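PDB 6VYE: 6-phosphogluconolactonase from Trypanosoma cruzi, which probably hydrolyses 6-phosphogluconolactone to 6-phosphogluconate, the second step of the oxidative pentose phosphate pathway. Local coordinates for residues A[78-83]-A[144-149]; A[113-118]-A[136-141]. All coordinates share one frame; numbering follows the deposited sequence.

How the contacts relate
Strand 77-85 comes first, carrying 78-83; the chain then runs through helix 95-104 to the loop 113-118, through the short helix 119-122, and into helix 128-146. Contact 2 closes the shorter loop, bringing 113-118 against the middle of that helix at 136-141. Contact 1 closes the longer one, joining the strand to the helix's C-terminal end and the residues that follow, 144-149, so contact 2 is nested inside it. Their centres lie about 10 Å apart, and V113 and Y138 connect them: V113 N pairs with F79 O, while Y138 reaches the strand from the helix. Strand, loop and helix are thereby tied together.

Contact 1 (A[78-83]-A[144-149]); sequences RFFFGD and LLLGTQ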
loop_
_atom_site.group_PDB
_atom_site.type_symbol
_atom_site.label_atom_id
_atom_site.label_comp_id
_atom_site.label_asym_id
_atom_site.label_seq_id
_atom_site.Cartn_x
_atom_site.Cartn_y
_atom_site.Cartn_z
ATOM N N ARG A 78 -5.526 -2.515 12.720
ATOM C CA ARG A 78 -6.758 -2.093 12.029
ATOM C C ARG A 78 -6.398 -2.024 10.545
ATOM O O ARG A 78 -5.471 -1.283 10.155
ATOM C CB ARG A 78 -7.276 -0.785 12.628
ATOM C CG ARG A 78 -8.714 -0.493 12.264
ATOM C CD ARG A 78 -9.071 0.953 12.637
ATOM N NE ARG A 78 -9.084 1.155 14.093
ATOM C CZ ARG A 78 -10.059 0.760 14.916
ATOM N NH1 ARG A 78 -11.123 0.106 14.477
ATOM N NH2 ARG A 78 -9.957 0.982 16.204
ATOM N N PHE A 79 -7.052 -2.891 9.786
ATOM C CA PHE A 79 -6.734 -3.198 8.383
ATOM C C PHE A 79 -7.556 -2.275 7.480
ATOM O O PHE A 79 -8.801 -2.382 7.454
ATOM C CB PHE A 79 -6.995 -4.683 8.108
ATOM C CG PHE A 79 -6.095 -5.634 8.866
ATOM C CD1 PHE A 79 -4.852 -5.964 8.360
ATOM C CD2 PHE A 79 -6.522 -6.231 10.048
ATOM C CE1 PHE A 79 -4.012 -6.827 9.046
ATOM C CE2 PHE A 79 -5.687 -7.102 10.739
ATOM C CZ PHE A 79 -4.462 -7.444 10.196
ATOM N N PHE A 80 -6.849 -1.449 6.729
ATOM C CA PHE A 80 -7.364 -0.576 5.643
ATOM C C PHE A 80 -6.757 -1.059 4.328
ATOM O O PHE A 80 -5.911 -1.926 4.354
ATOM C CB PHE A 80 -6.948 0.866 5.907
ATOM C CG PHE A 80 -7.535 1.488 7.150
ATOM C CD1 PHE A 80 -6.986 1.250 8.404
ATOM C CD2 PHE A 80 -8.617 2.352 7.068
ATOM C CE1 PHE A 80 -7.517 1.830 9.551
ATOM C CE2 PHE A 80 -9.169 2.908 8.218
ATOM C CZ PHE A 80 -8.625 2.634 9.461
ATOM N N PHE A 81 -7.175 -0.489 3.214
ATOM C CA PHE A 81 -6.664 -0.848 1.871
ATOM C C PHE A 81 -6.013 0.377 1.257
ATOM O O PHE A 81 -6.619 1.458 1.322
ATOM C CB PHE A 81 -7.788 -1.441 1.029
ATOM C CG PHE A 81 -8.226 -2.772 1.565
ATOM C CD1 PHE A 81 -7.648 -3.942 1.098
ATOM C CD2 PHE A 81 -9.112 -2.830 2.629
ATOM C CE1 PHE A 81 -8.025 -5.164 1.629
ATOM C CE2 PHE A 81 -9.447 -4.054 3.194
ATOM C CZ PHE A 81 -8.916 -5.219 2.672
ATOM N N GLY A 82 -4.792 0.190 0.758
ATOM C CA GLY A 82 -4.063 1.235 0.024
ATOM C C GLY A 82 -4.745 1.507 -1.299
ATOM O O GLY A 82 -4.627 2.591 -1.800
ATOM N N ASP A 83 -5.369 0.481 -1.867
ATOM C CA ASP A 83 -6.229 0.597 -3.060
ATOM C C ASP A 83 -7.227 -0.562 -3.089
ATOM O O ASP A 83 -7.062 -1.591 -2.354
ATOM C CB ASP A 83 -5.411 0.682 -4.359
ATOM C CG ASP A 83 -4.705 -0.591 -4.755
ATOM O OD1 ASP A 83 -4.363 -1.391 -3.844
ATOM O OD2 ASP A 83 -4.483 -0.765 -5.983
ATOM N N LEU A 144 -12.574 9.389 10.407
ATOM C CA LEU A 144 -13.350 9.047 11.621
ATOM C C LEU A 144 -12.543 8.072 12.488
ATOM O O LEU A 144 -12.517 8.251 13.724
ATOM C CB LEU A 144 -14.683 8.418 11.229
ATOM C CG LEU A 144 -15.521 7.992 12.432
ATOM C CD1 LEU A 144 -16.036 9.218 13.187
ATOM C CD2 LEU A 144 -16.686 7.118 12.002
ATOM N N LEU A 145 -11.935 7.052 11.889
ATOM C CA LEU A 145 -11.320 5.947 12.665
ATOM C C LEU A 145 -9.958 6.387 13.187
ATOM O O LEU A 145 -9.556 5.881 14.270
ATOM C CB LEU A 145 -11.180 4.691 11.791
ATOM C CG LEU A 145 -12.498 3.977 11.485
ATOM C CD1 LEU A 145 -12.336 2.949 10.387
ATOM C CD2 LEU A 145 -13.077 3.344 12.752
ATOM N N LEU A 146 -9.207 7.162 12.403
ATOM C CA LEU A 146 -7.795 7.502 12.727
ATOM C C LEU A 146 -7.673 8.950 13.193
ATOM O O LEU A 146 -6.647 9.258 13.815
ATOM C CB LEU A 146 -6.904 7.299 11.499
ATOM C CG LEU A 146 -6.895 5.898 10.884
ATOM C CD1 LEU A 146 -5.712 5.774 9.976
ATOM C CD2 LEU A 146 -6.863 4.806 11.943
ATOM N N GLY A 147 -8.635 9.806 12.835
ATOM C CA GLY A 147 -8.441 11.259 12.916
ATOM C C GLY A 147 -7.419 11.712 11.891
ATOM O O GLY A 147 -6.871 10.869 11.135
ATOM N N THR A 148 -7.174 13.017 11.851
ATOM C CA THR A 148 -6.350 13.673 10.816
ATOM C C THR A 148 -5.472 14.707 11.511
ATOM O O THR A 148 -5.751 14.997 12.698
ATOM C CB THR A 148 -7.237 14.280 9.713
ATOM O OG1 THR A 148 -8.068 15.259 10.316
ATOM C CG2 THR A 148 -8.136 13.289 9.011
ATOM N N GLN A 149 -4.447 15.206 10.815
ATOM C CA GLN A 149 -3.606 16.321 11.313
ATOM C C GLN A 149 -3.094 17.160 10.144
ATOM O O GLN A 149 -3.031 16.628 9.006
ATOM C CB GLN A 149 -2.477 15.805 12.197
ATOM C CG GLN A 149 -1.636 14.713 11.568
ATOM C CD GLN A 149 -0.665 14.171 12.591
ATOM O OE1 GLN A 149 0.550 14.346 12.490
ATOM N NE2 GLN A 149 -1.204 13.523 13.613
#
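F80 pushes the far end of its ring between L145 and L146, on the last turn of helix 128-146, where the helix packs against strand 77-85 of the mixed, largely parallel sheet in this alpha/beta fold. The ring's CZ lies 3.7 Å from L146 CD2 and 3.8 Å from L145 CD1, so two neighbouring leucines share one aromatic tip. Both methyls approach the ring obliquely, L146 reaching back from the helix against the direction in which F80 extends. In F80, CG lies anti to the carbonyl carbon (chi1 -64°), and the ring reaches out from the strand to the helix. A flat, wholly apolar group suits this buried place: F161 adds an edge-to-face ring contact, and I142 extends the hydrophobic surface. Branched leucines suit the helix because each can offer one methyl to the ring. L145 uses its other methyl on R78, two residues before F80 on the same side of the strand. The arginine is extended as far as CD and then bends at chi3 (-68°), combining an aliphatic stem that passes loosely by L146 with a charged end in a partly exposed place. L145 CD2 sits over one face of that guanidinium, 4.2 Å from R78 NH1.

Contact 2 (A[113-118]-A[136-141]); sequences VPVDVG and DAYEKK
The hydroxyl of Y138 donates a hydrogen bond to the carbonyl of V113, with OH 2.7 Å from O and a C=O...O angle of 165°, nearly end-on to the carbonyl. That oxygen lies at the edge of the ring, in its plane. Tyrosine suits this buried place because its phenol oxygen also takes a hydrogen bond from F81 N, linking loop and strand. K141, one helical turn on, makes a weak hydrogen bond from NZ to P114 O at 3.2 Å. Its ammonium also gives a hydrogen bond to a water 3.0 Å from NZ, which also accepts a weak one from D116 N. The carboxylate of D116 is nearby without touching, and probably favours the lysine's positive charge. Apolar contacts complete the fit: V115 CG2 stands over the centre of the Y138 ring, 3.5 Å from its centroid, in a CH-pi contact, and V113 CG1 packs on K141 CD at 3.5 Å. The lysine thus serves twice, with an apolar stem and a polar tip, its chain bending at chi3 (-89°). The loop, which leads from helix 95-104 to helix 119-122, lies along helix 128-146, while V113 and Y138 also pack on F80 of strand 77-85.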
loop_
_atom_site.group_PDB
_atom_site.type_symbol
_atom_site.label_atom_id
_atom_site.label_comp_id
_atom_site.label_asym_id
_atom_site.label_seq_id
_atom_site.Cartn_x
_atom_site.Cartn_y
_atom_site.Cartn_z
ATOM N N VAL A 113 -11.583 -2.659 7.577
ATOM C CA VAL A 113 -12.170 -1.414 7.018
ATOM C C VAL A 113 -12.035 -1.445 5.503
ATOM O O VAL A 113 -11.132 -0.834 4.953
ATOM C CB VAL A 113 -11.504 -0.187 7.679
ATOM C CG1 VAL A 113 -12.304 1.075 7.440
ATOM C CG2 VAL A 113 -11.298 -0.426 9.178
ATOM N N PRO A 114 -12.919 -2.178 4.794
ATOM C CA PRO A 114 -12.897 -2.247 3.332
ATOM C C PRO A 114 -13.406 -0.950 2.688
ATOM O O PRO A 114 -14.054 -0.157 3.360
ATOM C CB PRO A 114 -13.888 -3.353 2.939
ATOM C CG PRO A 114 -14.504 -3.847 4.248
ATOM C CD PRO A 114 -14.046 -2.926 5.365
ATOM N N VAL A 115 -13.079 -0.738 1.420
ATOM C CA VAL A 115 -13.700 0.339 0.600
ATOM C C VAL A 115 -15.146 -0.096 0.295
ATOM O O VAL A 115 -15.349 -1.261 -0.067
ATOM C CB VAL A 115 -12.850 0.589 -0.659
ATOM C CG1 VAL A 115 -13.504 1.564 -1.632
ATOM C CG2 VAL A 115 -11.448 1.058 -0.304
ATOM N N ASP A 116 -16.129 0.780 0.477
ATOM C CA ASP A 116 -17.531 0.510 0.043
ATOM C C ASP A 116 -17.546 0.494 -1.491
ATOM O O ASP A 116 -17.216 1.524 -2.072
ATOM C CB ASP A 116 -18.528 1.519 0.628
ATOM C CG ASP A 116 -19.942 0.954 0.753
ATOM O OD1 ASP A 116 -20.144 0.032 1.572
ATOM O OD2 ASP A 116 -20.830 1.443 0.049
ATOM N N VAL A 117 -17.848 -0.645 -2.115
ATOM C CA VAL A 117 -17.869 -0.797 -3.608
ATOM C C VAL A 117 -19.302 -1.081 -4.094
ATOM O O VAL A 117 -19.444 -1.598 -5.205
ATOM C CB VAL A 117 -16.886 -1.893 -4.075
ATOM C CG1 VAL A 117 -15.454 -1.520 -3.730
ATOM C CG2 VAL A 117 -17.232 -3.280 -3.513
ATOM N N GLY A 118 -20.314 -0.755 -3.287
ATOM C CA GLY A 118 -21.740 -0.963 -3.597
ATOM C C GLY A 118 -22.126 -0.293 -4.900
ATOM O O GLY A 118 -23.002 -0.828 -5.589
ATOM N N ASP A 136 -14.129 9.575 -1.721
ATOM C CA ASP A 136 -14.573 10.573 -0.715
ATOM C C ASP A 136 -15.179 9.833 0.486
ATOM O O ASP A 136 -14.957 10.276 1.631
ATOM C CB ASP A 136 -15.564 11.585 -1.286
ATOM C CG ASP A 136 -15.027 12.474 -2.403
ATOM O OD1 ASP A 136 -13.784 12.524 -2.604
ATOM O OD2 ASP A 136 -15.866 13.138 -3.079
ATOM N N ALA A 137 -15.943 8.772 0.241
ATOM C CA ALA A 137 -16.589 7.984 1.317
ATOM C C ALA A 137 -15.491 7.288 2.141
ATOM O O ALA A 137 -15.577 7.354 3.377
ATOM C CB ALA A 137 -17.581 7.004 0.745
ATOM N N TYR A 138 -14.450 6.742 1.491
ATOM C CA TYR A 138 -13.350 6.055 2.205
ATOM C C TYR A 138 -12.527 7.081 2.978
ATOM O O TYR A 138 -12.180 6.814 4.136
ATOM C CB TYR A 138 -12.517 5.205 1.252
ATOM C CG TYR A 138 -11.735 4.118 1.930
ATOM C CD1 TYR A 138 -12.371 3.193 2.730
ATOM C CD2 TYR A 138 -10.379 3.967 1.717
ATOM C CE1 TYR A 138 -11.675 2.164 3.340
ATOM C CE2 TYR A 138 -9.666 2.940 2.317
ATOM C CZ TYR A 138 -10.313 2.045 3.140
ATOM O OH TYR A 138 -9.641 1.028 3.755
ATOM N N GLU A 139 -12.241 8.236 2.393
ATOM C CA GLU A 139 -11.555 9.343 3.120
ATOM C C GLU A 139 -12.291 9.661 4.439
ATOM O O GLU A 139 -11.605 9.782 5.502
ATOM C CB GLU A 139 -11.426 10.587 2.243
ATOM C CG GLU A 139 -10.453 11.611 2.804
ATOM C CD GLU A 139 -9.696 12.465 1.779
ATOM O OE1 GLU A 139 -9.653 12.112 0.564
ATOM O OE2 GLU A 139 -9.105 13.474 2.198
ATOM N N LYS A 140 -13.623 9.782 4.411
ATOM C CA LYS A 140 -14.413 10.147 5.622
ATOM C C LYS A 140 -14.284 9.011 6.649
ATOM O O LYS A 140 -14.112 9.289 7.832
ATOM C CB LYS A 140 -15.879 10.426 5.276
ATOM C CG LYS A 140 -16.134 11.625 4.365
ATOM C CD LYS A 140 -17.542 11.560 3.713
ATOM C CE LYS A 140 -17.663 12.232 2.348
ATOM N NZ LYS A 140 -18.397 11.390 1.360
ATOM N N LYS A 141 -14.307 7.765 6.194
ATOM C CA LYS A 141 -14.206 6.575 7.066
ATOM C C LYS A 141 -12.835 6.606 7.761
ATOM O O LYS A 141 -12.795 6.512 8.981
ATOM C CB LYS A 141 -14.460 5.331 6.211
ATOM C CG LYS A 141 -14.862 4.085 6.983
ATOM C CD LYS A 141 -15.059 2.861 6.124
ATOM C CE LYS A 141 -16.457 2.688 5.589
ATOM N NZ LYS A 141 -16.455 1.672 4.510
HETATM O O HOH W 1 -16.132 3.630 2.308
#